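Local coordinates for protein galactan 1,3-beta-galactosidase (Phanerochaete chrysosporium, PDB 7BYS) that probably hydrolyses the beta-1,3-galactan main chain of arabinogalactans from its end, and carries a calcium-binding carbohydrate-binding module beside its family 43 glycosidase part, at residues A[368-373]-A[410-415]; A[379-384]-A[393-398]; A[343-348]-A[403-408]. All blocks are in the same frame, centred on the assembly; numbering follows the deposited sequence. Where two conformers were deposited one is given.

Contact 1 (A[368-373]-A[410-415]); sequences NVTVSV and FGSGQS. With NAG (2-acetamido-2-deoxy-beta-D-glucopyranose), chain E.
Val371 and Phe410 form an antiparallel non-hydrogen-bonded pair with CA atoms 4.9 Å apart; Gly411 N then donates to Thr370 O (3.1 Å) before the chain bends away at Gly411, whose phi is +93°. Here, at the end of a strand in one sheet of the beta-sandwich of this carbohydrate-binding module, pairing gives way to a loop held by side chains. Gln414, extended past CG, reaches back so that its amide bridges two peptide groups. NE2 donates almost straight (173°) to Asn368 O at 3.0 Å, with the acceptor in the amide plane, while OE1 receives Thr370 N at 2.9 Å. Each donor stands above the carbonyl plane it addresses, and the two bonds together fix the rotation of the amide. Thr370 slides past Gln414 in the opposite direction. Its OG1, placed between backbone N and carbonyl carbon (chi1 61°), donates to Ser412 O over 2.7 Å, in the carbonyl plane on a lone pair. Val369 CG2 comes to the edge of the Phe410 ring, and Val371 runs alongside it, CG2 lying 3.7 Å from Phe410 CE1. At the far end Asn368 ND2 carries the N-linked sugar, and Asn416 holds its OD1. Strand 367-373 lies between strands 379-383, to which Val369 and Val371 bond, and 405-410; Phe410 in turn bonds to Val341 of strand 339-349, and Val371 meets Leu399 of the other sheet.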
loop_
_atom_site.group_PDB
_atom_site.type_symbol
_atom_site.label_atom_id
_atom_site.label_comp_id
_atom_site.label_asym_id
_atom_site.label_seq_id
_atom_site.Cartn_x
_atom_site.Cartn_y
_atom_site.Cartn_z
ATOM N N ASN A 368 -20.836 -2.717 -0.738
ATOM C CA ASN A 368 -20.521 -3.413 0.504
ATOM C C ASN A 368 -21.415 -4.631 0.604
ATOM O O ASN A 368 -22.369 -4.791 -0.156
ATOM C CB ASN A 368 -20.725 -2.516 1.718
ATOM C CG ASN A 368 -21.868 -1.622 1.526
ATOM O OD1 ASN A 368 -23.012 -2.068 1.537
ATOM N ND2 ASN A 368 -21.588 -0.345 1.304
ATOM N N VAL A 369 -21.083 -5.496 1.554
ATOM C CA VAL A 369 -21.805 -6.747 1.746
ATOM C C VAL A 369 -21.952 -6.983 3.244
ATOM O O VAL A 369 -21.011 -6.772 4.013
ATOM C CB VAL A 369 -21.116 -7.927 1.018
ATOM C CG1 VAL A 369 -19.746 -8.246 1.629
ATOM C CG2 VAL A 369 -22.039 -9.167 1.003
ATOM N N THR A 370 -23.148 -7.391 3.661
ATOM C CA THR A 370 -23.348 -7.814 5.040
ATOM C C THR A 370 -22.878 -9.256 5.208
ATOM O O THR A 370 -23.071 -10.100 4.325
ATOM C CB THR A 370 -24.829 -7.738 5.418
ATOM O OG1 THR A 370 -25.574 -8.609 4.564
ATOM C CG2 THR A 370 -25.355 -6.314 5.300
ATOM N N VAL A 371 -22.266 -9.537 6.358
ATOM C CA VAL A 371 -21.720 -10.852 6.674
ATOM C C VAL A 371 -22.215 -11.245 8.063
ATOM O O VAL A 371 -21.990 -10.514 9.039
ATOM C CB VAL A 371 -20.180 -10.872 6.623
ATOM C CG1 VAL A 371 -19.654 -12.269 6.896
ATOM C CG2 VAL A 371 -19.667 -10.369 5.271
ATOM N N SER A 372 -22.878 -12.394 8.153
ATOM C CA SER A 372 -23.431 -12.894 9.405
ATOM C C SER A 372 -22.956 -14.325 9.601
ATOM O O SER A 372 -23.078 -15.155 8.693
ATOM C CB SER A 372 -24.955 -12.860 9.326
ATOM O OG SER A 372 -25.543 -13.695 10.311
ATOM N N VAL A 373 -22.417 -14.619 10.777
ATOM C CA VAL A 373 -21.898 -15.948 11.084
ATOM C C VAL A 373 -22.886 -16.649 12.003
ATOM O O VAL A 373 -23.213 -16.132 13.075
ATOM C CB VAL A 373 -20.513 -15.874 11.747
ATOM C CG1 VAL A 373 -19.992 -17.278 12.036
ATOM C CG2 VAL A 373 -19.538 -15.106 10.858
ATOM N N PHE A 410 -24.240 -14.042 3.365
ATOM C CA PHE A 410 -23.877 -12.793 2.702
ATOM C C PHE A 410 -25.107 -12.154 2.074
ATOM O O PHE A 410 -25.893 -12.833 1.404
ATOM C CB PHE A 410 -22.839 -13.058 1.608
ATOM C CG PHE A 410 -21.566 -13.643 2.125
ATOM C CD1 PHE A 410 -20.534 -12.807 2.532
ATOM C CD2 PHE A 410 -21.389 -15.017 2.199
ATOM C CE1 PHE A 410 -19.346 -13.337 3.021
ATOM C CE2 PHE A 410 -20.209 -15.546 2.685
ATOM C CZ PHE A 410 -19.185 -14.703 3.096
ATOM N N GLY A 411 -25.264 -10.850 2.298
ATOM C CA GLY A 411 -26.246 -10.052 1.600
ATOM C C GLY A 411 -27.584 -9.898 2.286
ATOM O O GLY A 411 -28.463 -9.238 1.724
ATOM N N SER A 412 -27.774 -10.485 3.468
ATOM C CA SER A 412 -29.029 -10.294 4.179
ATOM C C SER A 412 -29.152 -8.860 4.670
ATOM O O SER A 412 -28.164 -8.211 5.021
ATOM C CB SER A 412 -29.134 -11.273 5.348
ATOM O OG SER A 412 -28.195 -10.983 6.367
ATOM N N GLY A 413 -30.387 -8.362 4.664
ATOM C CA GLY A 413 -30.698 -7.096 5.301
ATOM C C GLY A 413 -29.978 -5.891 4.746
ATOM O O GLY A 413 -29.635 -4.981 5.507
ATOM N N GLN A 414 -29.721 -5.858 3.445
ATOM C CA GLN A 414 -29.193 -4.655 2.818
ATOM C C GLN A 414 -30.050 -4.296 1.617
ATOM O O GLN A 414 -30.399 -5.164 0.808
ATOM C CB GLN A 414 -27.703 -4.777 2.455
ATOM C CG GLN A 414 -27.370 -5.866 1.469
ATOM C CD GLN A 414 -25.865 -5.965 1.194
ATOM O OE1 GLN A 414 -25.198 -6.898 1.644
ATOM N NE2 GLN A 414 -25.332 -4.994 0.452
ATOM N N SER A 415 -30.405 -3.013 1.527
ATOM C CA SER A 415 -31.233 -2.510 0.442
ATOM C C SER A 415 -30.468 -2.435 -0.871
ATOM O O SER A 415 -31.053 -2.632 -1.943
ATOM C CB SER A 415 -31.748 -1.118 0.817
ATOM O OG SER A 415 -32.804 -0.724 -0.037
HETATM C C1 NAG E . -22.616 0.611 1.017
HETATM C C2 NAG E . -22.344 2.001 1.573
HETATM C C3 NAG E . -23.323 2.995 1.053
HETATM C C4 NAG E . -23.375 3.006 -0.448
HETATM C C5 NAG E . -23.668 1.616 -1.003
HETATM C C6 NAG E . -23.559 1.650 -2.497
HETATM C C7 NAG E . -21.261 2.249 3.882
HETATM C C8 NAG E . -21.337 2.172 5.411
HETATM N N2 NAG E . -22.429 1.922 3.067
HETATM O O3 NAG E . -22.929 4.314 1.524
HETATM O O4 NAG E . -24.406 3.885 -0.904
HETATM O O5 NAG E . -22.709 0.633 -0.485
HETATM O O6 NAG E . -23.907 0.391 -3.011
HETATM O O7 NAG E . -20.249 2.579 3.357
HETATM O O HOH W 1 -25.699 -11.365 5.511
#

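Contact 2 (A[379-384]-A[393-398]); sequences VLVDQP and ISVPVK
Ile393 opens the contact with a light touch, its CD1 4.5 Å from CB of Pro384, and Tyr240 of the short helix 237-240 packs against both residues. Ser394, next in line, turns its side chain to the other side of the strand and bonds to Asp288. Val395 carries the middle of the interface, with its two methyls doing different work. CG1, beside the backbone N (chi1 -67°), lies against Pro384 CD at 3.7 Å, whereas CG2 meets both Asp382 O at 3.6 Å and Val381 CG1 at 3.8 Å. Such meshing of branched side chains is how a beta-sandwich is closed, as in the carbohydrate-binding modules of this kind: strand 379-383 is the outermost strand of a five-stranded sheet, strand 392-402 that of a four-stranded one. The two strand axes approach to 7.9 Å at 158°, and the segments are joined by van der Waals contact, without hydrogen bonds between them. Their backbones bond within their own sheets instead, Val395 with Leu357 and Val381 with Val369. Pro396 points away from the facing segment and touches Val4. Val397 then points back inward, its CG2 anti to the backbone N, and that one methyl serves two neighbours: Val381 CG2 at 3.8 Å and the exposed Val379, through its CG2, at 4.2 Å.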
loop_
_atom_site.group_PDB
_atom_site.type_symbol
_atom_site.label_atom_id
_atom_site.label_comp_id
_atom_site.label_asym_id
_atom_site.label_seq_id
_atom_site.Cartn_x
_atom_site.Cartn_y
_atom_site.Cartn_z
ATOM N N VAL A 379 -21.999 -7.767 10.142
ATOM C CA VAL A 379 -21.048 -6.681 9.959
ATOM C C VAL A 379 -21.039 -6.333 8.478
ATOM O O VAL A 379 -21.337 -7.175 7.626
ATOM C CB VAL A 379 -19.623 -7.015 10.455
ATOM C CG1 VAL A 379 -19.617 -7.267 11.960
ATOM C CG2 VAL A 379 -19.067 -8.192 9.704
ATOM N N LEU A 380 -20.713 -5.084 8.169
ATOM C CA LEU A 380 -20.703 -4.610 6.792
ATOM C C LEU A 380 -19.266 -4.513 6.300
ATOM O O LEU A 380 -18.427 -3.875 6.946
ATOM C CB LEU A 380 -21.387 -3.247 6.708
ATOM C CG LEU A 380 -21.741 -2.767 5.304
ATOM C CD1 LEU A 380 -22.768 -3.691 4.653
ATOM C CD2 LEU A 380 -22.277 -1.362 5.376
ATOM N N VAL A 381 -18.979 -5.160 5.173
ATOM C CA VAL A 381 -17.630 -5.206 4.615
ATOM C C VAL A 381 -17.592 -4.379 3.334
ATOM O O VAL A 381 -18.385 -4.609 2.416
ATOM C CB VAL A 381 -17.176 -6.652 4.354
ATOM C CG1 VAL A 381 -15.768 -6.656 3.790
ATOM C CG2 VAL A 381 -17.218 -7.472 5.644
ATOM N N ASP A 382 -16.658 -3.429 3.268
ATOM C CA ASP A 382 -16.513 -2.582 2.091
ATOM C C ASP A 382 -15.930 -3.382 0.935
ATOM O O ASP A 382 -14.978 -4.152 1.108
ATOM C CB ASP A 382 -15.529 -1.454 2.388
ATOM C CG ASP A 382 -16.065 -0.447 3.378
ATOM O OD1 ASP A 382 -17.279 -0.157 3.341
ATOM O OD2 ASP A 382 -15.251 0.063 4.185
ATOM N N GLN A 383 -16.480 -3.160 -0.261
ATOM C CA GLN A 383 -16.054 -3.834 -1.487
ATOM C C GLN A 383 -15.650 -2.780 -2.510
ATOM O O GLN A 383 -16.500 -2.245 -3.248
ATOM C CB GLN A 383 -17.157 -4.751 -2.016
ATOM C CG GLN A 383 -17.461 -5.877 -1.048
ATOM C CD GLN A 383 -18.632 -6.725 -1.497
ATOM O OE1 GLN A 383 -19.721 -6.212 -1.736
ATOM N NE2 GLN A 383 -18.401 -8.020 -1.650
ATOM N N PRO A 384 -14.358 -2.458 -2.598
ATOM C CA PRO A 384 -13.907 -1.470 -3.584
ATOM C C PRO A 384 -14.289 -1.878 -5.000
ATOM O O PRO A 384 -14.506 -3.058 -5.306
ATOM C CB PRO A 384 -12.378 -1.470 -3.416
ATOM C CG PRO A 384 -12.139 -1.969 -2.016
ATOM C CD PRO A 384 -13.264 -2.953 -1.740
ATOM N N ILE A 393 -10.969 -9.185 -6.978
ATOM C CA ILE A 393 -9.992 -8.931 -5.929
ATOM C C ILE A 393 -10.574 -9.435 -4.617
ATOM O O ILE A 393 -11.718 -9.873 -4.566
ATOM C CB ILE A 393 -9.574 -7.448 -5.841
ATOM C CG1 ILE A 393 -10.772 -6.568 -5.477
ATOM C CG2 ILE A 393 -8.887 -6.982 -7.146
ATOM C CD1 ILE A 393 -10.417 -5.114 -5.143
ATOM N N SER A 394 -9.788 -9.370 -3.546
ATOM C CA SER A 394 -10.268 -9.845 -2.255
ATOM C C SER A 394 -10.106 -8.785 -1.179
ATOM O O SER A 394 -9.175 -7.975 -1.218
ATOM C CB SER A 394 -9.575 -11.150 -1.834
ATOM O OG SER A 394 -8.209 -10.902 -1.520
ATOM N N VAL A 395 -11.018 -8.817 -0.209
ATOM C CA VAL A 395 -10.903 -8.002 0.998
ATOM C C VAL A 395 -11.114 -8.886 2.218
ATOM O O VAL A 395 -11.875 -9.863 2.147
ATOM C CB VAL A 395 -11.889 -6.820 1.010
ATOM C CG1 VAL A 395 -11.553 -5.811 -0.078
ATOM C CG2 VAL A 395 -13.335 -7.309 0.888
ATOM N N PRO A 396 -10.501 -8.567 3.349
ATOM C CA PRO A 396 -10.554 -9.465 4.508
ATOM C C PRO A 396 -11.558 -9.032 5.557
ATOM O O PRO A 396 -11.851 -7.836 5.726
ATOM C CB PRO A 396 -9.140 -9.349 5.077
ATOM C CG PRO A 396 -8.799 -7.902 4.834
ATOM C CD PRO A 396 -9.421 -7.566 3.485
ATOM N N VAL A 397 -12.073 -10.018 6.285
ATOM C CA VAL A 397 -12.913 -9.787 7.456
ATOM C C VAL A 397 -12.568 -10.836 8.506
ATOM O O VAL A 397 -12.350 -12.007 8.179
ATOM C CB VAL A 397 -14.419 -9.758 7.096
ATOM C CG1 VAL A 397 -14.890 -11.103 6.553
ATOM C CG2 VAL A 397 -15.252 -9.334 8.305
ATOM N N LYS A 398 -12.476 -10.404 9.764
ATOM C CA LYS A 398 -12.132 -11.289 10.872
ATOM C C LYS A 398 -13.421 -11.797 11.511
ATOM O O LYS A 398 -14.215 -11.005 12.025
ATOM C CB LYS A 398 -11.284 -10.550 11.903
ATOM C CG LYS A 398 -10.454 -11.488 12.778
ATOM C CD LYS A 398 -9.361 -10.728 13.529
ATOM C CE LYS A 398 -9.960 -9.615 14.369
ATOM N NZ LYS A 398 -9.264 -8.313 14.149
#

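Contact 3 (A[343-348]-A[403-408])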
loop_
_atom_site.group_PDB
_atom_site.type_symbol
_atom_site.label_atom_id
_atom_site.label_comp_id
_atom_site.label_asym_id
_atom_site.label_seq_id
_atom_site.Cartn_x
_atom_site.Cartn_y
_atom_site.Cartn_z
ATOM N N ILE A 343 -22.894 -19.867 2.860
ATOM C CA ILE A 343 -21.893 -20.912 2.729
ATOM C C ILE A 343 -21.941 -21.748 3.996
ATOM O O ILE A 343 -21.735 -21.236 5.101
ATOM C CB ILE A 343 -20.500 -20.319 2.479
ATOM C CG1 ILE A 343 -20.525 -19.558 1.144
ATOM C CG2 ILE A 343 -19.452 -21.419 2.451
ATOM C CD1 ILE A 343 -19.209 -18.958 0.743
ATOM N N ASN A 344 -22.267 -23.021 3.834
ATOM C CA ASN A 344 -22.432 -23.931 4.950
ATOM C C ASN A 344 -21.218 -24.841 5.065
ATOM O O ASN A 344 -20.371 -24.917 4.170
ATOM C CB ASN A 344 -23.708 -24.762 4.764
ATOM C CG ASN A 344 -24.962 -23.956 5.022
ATOM O OD1 ASN A 344 -25.190 -23.482 6.130
ATOM N ND2 ASN A 344 -25.789 -23.797 3.991
ATOM N N ASN A 345 -21.146 -25.533 6.203
ATOM C CA ASN A 345 -20.076 -26.490 6.481
ATOM C C ASN A 345 -18.697 -25.846 6.369
ATOM O O ASN A 345 -17.755 -26.433 5.829
ATOM C CB ASN A 345 -20.200 -27.747 5.622
ATOM C CG ASN A 345 -21.472 -28.506 5.917
ATOM O OD1 ASN A 345 -21.772 -28.797 7.074
ATOM N ND2 ASN A 345 -22.248 -28.787 4.883
ATOM N N VAL A 346 -18.591 -24.617 6.860
ATOM C CA VAL A 346 -17.296 -23.967 7.016
ATOM C C VAL A 346 -16.654 -24.537 8.278
ATOM O O VAL A 346 -17.060 -24.209 9.395
ATOM C CB VAL A 346 -17.448 -22.446 7.096
ATOM C CG1 VAL A 346 -16.082 -21.779 7.254
ATOM C CG2 VAL A 346 -18.152 -21.932 5.849
ATOM N N GLN A 347 -15.653 -25.396 8.092
ATOM C CA GLN A 347 -15.008 -26.076 9.206
ATOM C C GLN A 347 -14.118 -25.111 9.980
ATOM O O GLN A 347 -13.457 -24.245 9.397
ATOM C CB GLN A 347 -14.166 -27.237 8.668
ATOM C CG GLN A 347 -13.472 -28.102 9.725
ATOM C CD GLN A 347 -12.215 -27.462 10.313
ATOM O OE1 GLN A 347 -11.520 -26.687 9.647
ATOM N NE2 GLN A 347 -11.922 -27.786 11.569
ATOM N N SER A 348 -14.083 -25.278 11.302
ATOM C CA SER A 348 -13.168 -24.496 12.116
ATOM C C SER A 348 -12.768 -25.270 13.362
ATOM O O SER A 348 -13.458 -26.193 13.796
ATOM C CB SER A 348 -13.775 -23.151 12.522
ATOM O OG SER A 348 -12.788 -22.336 13.131
ATOM N N SER A 403 -15.973 -24.316 16.864
ATOM C CA SER A 403 -15.407 -25.608 16.508
ATOM C C SER A 403 -16.464 -26.454 15.810
ATOM O O SER A 403 -17.624 -26.504 16.232
ATOM C CB SER A 403 -14.895 -26.328 17.755
ATOM O OG SER A 403 -14.037 -27.396 17.392
ATOM N N GLY A 404 -16.064 -27.108 14.726
ATOM C CA GLY A 404 -17.008 -27.860 13.930
ATOM C C GLY A 404 -17.462 -27.091 12.707
ATOM O O GLY A 404 -16.669 -26.380 12.081
ATOM N N GLU A 405 -18.736 -27.221 12.360
ATOM C CA GLU A 405 -19.261 -26.614 11.149
ATOM C C GLU A 405 -19.885 -25.261 11.456
ATOM O O GLU A 405 -20.459 -25.044 12.523
ATOM C CB GLU A 405 -20.291 -27.530 10.487
ATOM C CG GLU A 405 -19.803 -28.961 10.276
ATOM C CD GLU A 405 -18.825 -29.107 9.115
ATOM O OE1 GLU A 405 -18.244 -28.093 8.669
ATOM O OE2 GLU A 405 -18.637 -30.247 8.640
ATOM N N ASN A 406 -19.751 -24.348 10.499
ATOM C CA ASN A 406 -20.264 -22.998 10.628
ATOM C C ASN A 406 -20.951 -22.617 9.331
ATOM O O ASN A 406 -20.682 -23.190 8.275
ATOM C CB ASN A 406 -19.125 -21.999 10.854
ATOM C CG ASN A 406 -18.425 -22.207 12.175
ATOM O OD1 ASN A 406 -18.778 -21.587 13.173
ATOM N ND2 ASN A 406 -17.419 -23.076 12.185
ATOM N N SER A 407 -21.843 -21.633 9.427
ATOM C CA SER A 407 -22.474 -21.030 8.259
ATOM C C SER A 407 -22.141 -19.546 8.213
ATOM O O SER A 407 -22.066 -18.881 9.252
ATOM C CB SER A 407 -24.000 -21.191 8.323
ATOM O OG SER A 407 -24.590 -20.194 9.153
ATOM N N ILE A 408 -21.929 -19.027 7.006
ATOM C CA ILE A 408 -21.692 -17.601 6.803
ATOM C C ILE A 408 -22.663 -17.120 5.735
ATOM O O ILE A 408 -22.671 -17.652 4.621
ATOM C CB ILE A 408 -20.244 -17.298 6.384
ATOM C CG1 ILE A 408 -19.246 -17.952 7.347
ATOM C CG2 ILE A 408 -20.027 -15.797 6.327
ATOM C CD1 ILE A 408 -17.795 -17.890 6.857
#
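Asn345 and Glu405 set an amide against a carboxylate, the planes 65° apart: Asn345 OD1 sits over the carboxylate face, 3.6 Å from Glu405 CD. The bend of the glutamate at chi2 (-76°) folds its end back across Asn345. The amide of Asn406 works through its edge instead. ND2 donates to Val346 O at 3.0 Å, nearly along the C=O axis and with the acceptor in the amide plane. OD1 of Asn406 is held by Asn402 N and Asn374 ND2, which anchors the amide at both ends. In the antiparallel strand pair Ile343 and Ile408 exchange two backbone bonds, as do Ser348 and Gly404; between these pairs one strand takes five steps and the other four, consistent with a beta bulge near Asn345, and Val346 N finds Asn406 O at 2.9 Å. On the inner face the side chains of Val346 and Ile408 cross at about a right angle, CG2 of Val346 being 4.2 Å from CD1 of Ile408, beside Ile424 and Val426 of the facing sheet. The backbone bond from Asn406 N to Val346 O is weak and bent, so the side-chain bond, at 164°, probably supplies much of what holds that oxygen.

All three contacts belong to the C-terminal carbohydrate-binding module, a beta-sandwich. Contact 3 pairs neighbouring strands of the five-stranded sheet, and contact 1, its centre about 17 Å away, a strand with the end of its neighbour and the loop that follows; contact 2, centred about 11 Å from the centre of contact 1 and 19 Å from that of contact 3, spans the gap to the four-stranded sheet. Strand 405-410 links contacts 3 and 1, and the hydrogen-bonded neighbours 367-373 and 379-383 link 1 and 2. Along the chain the segments of contacts 3 and 1 alternate. The sheet is joined by portions 37 and 55 residues apart, whereas the contact between the sheets is local in sequence, across a short connection.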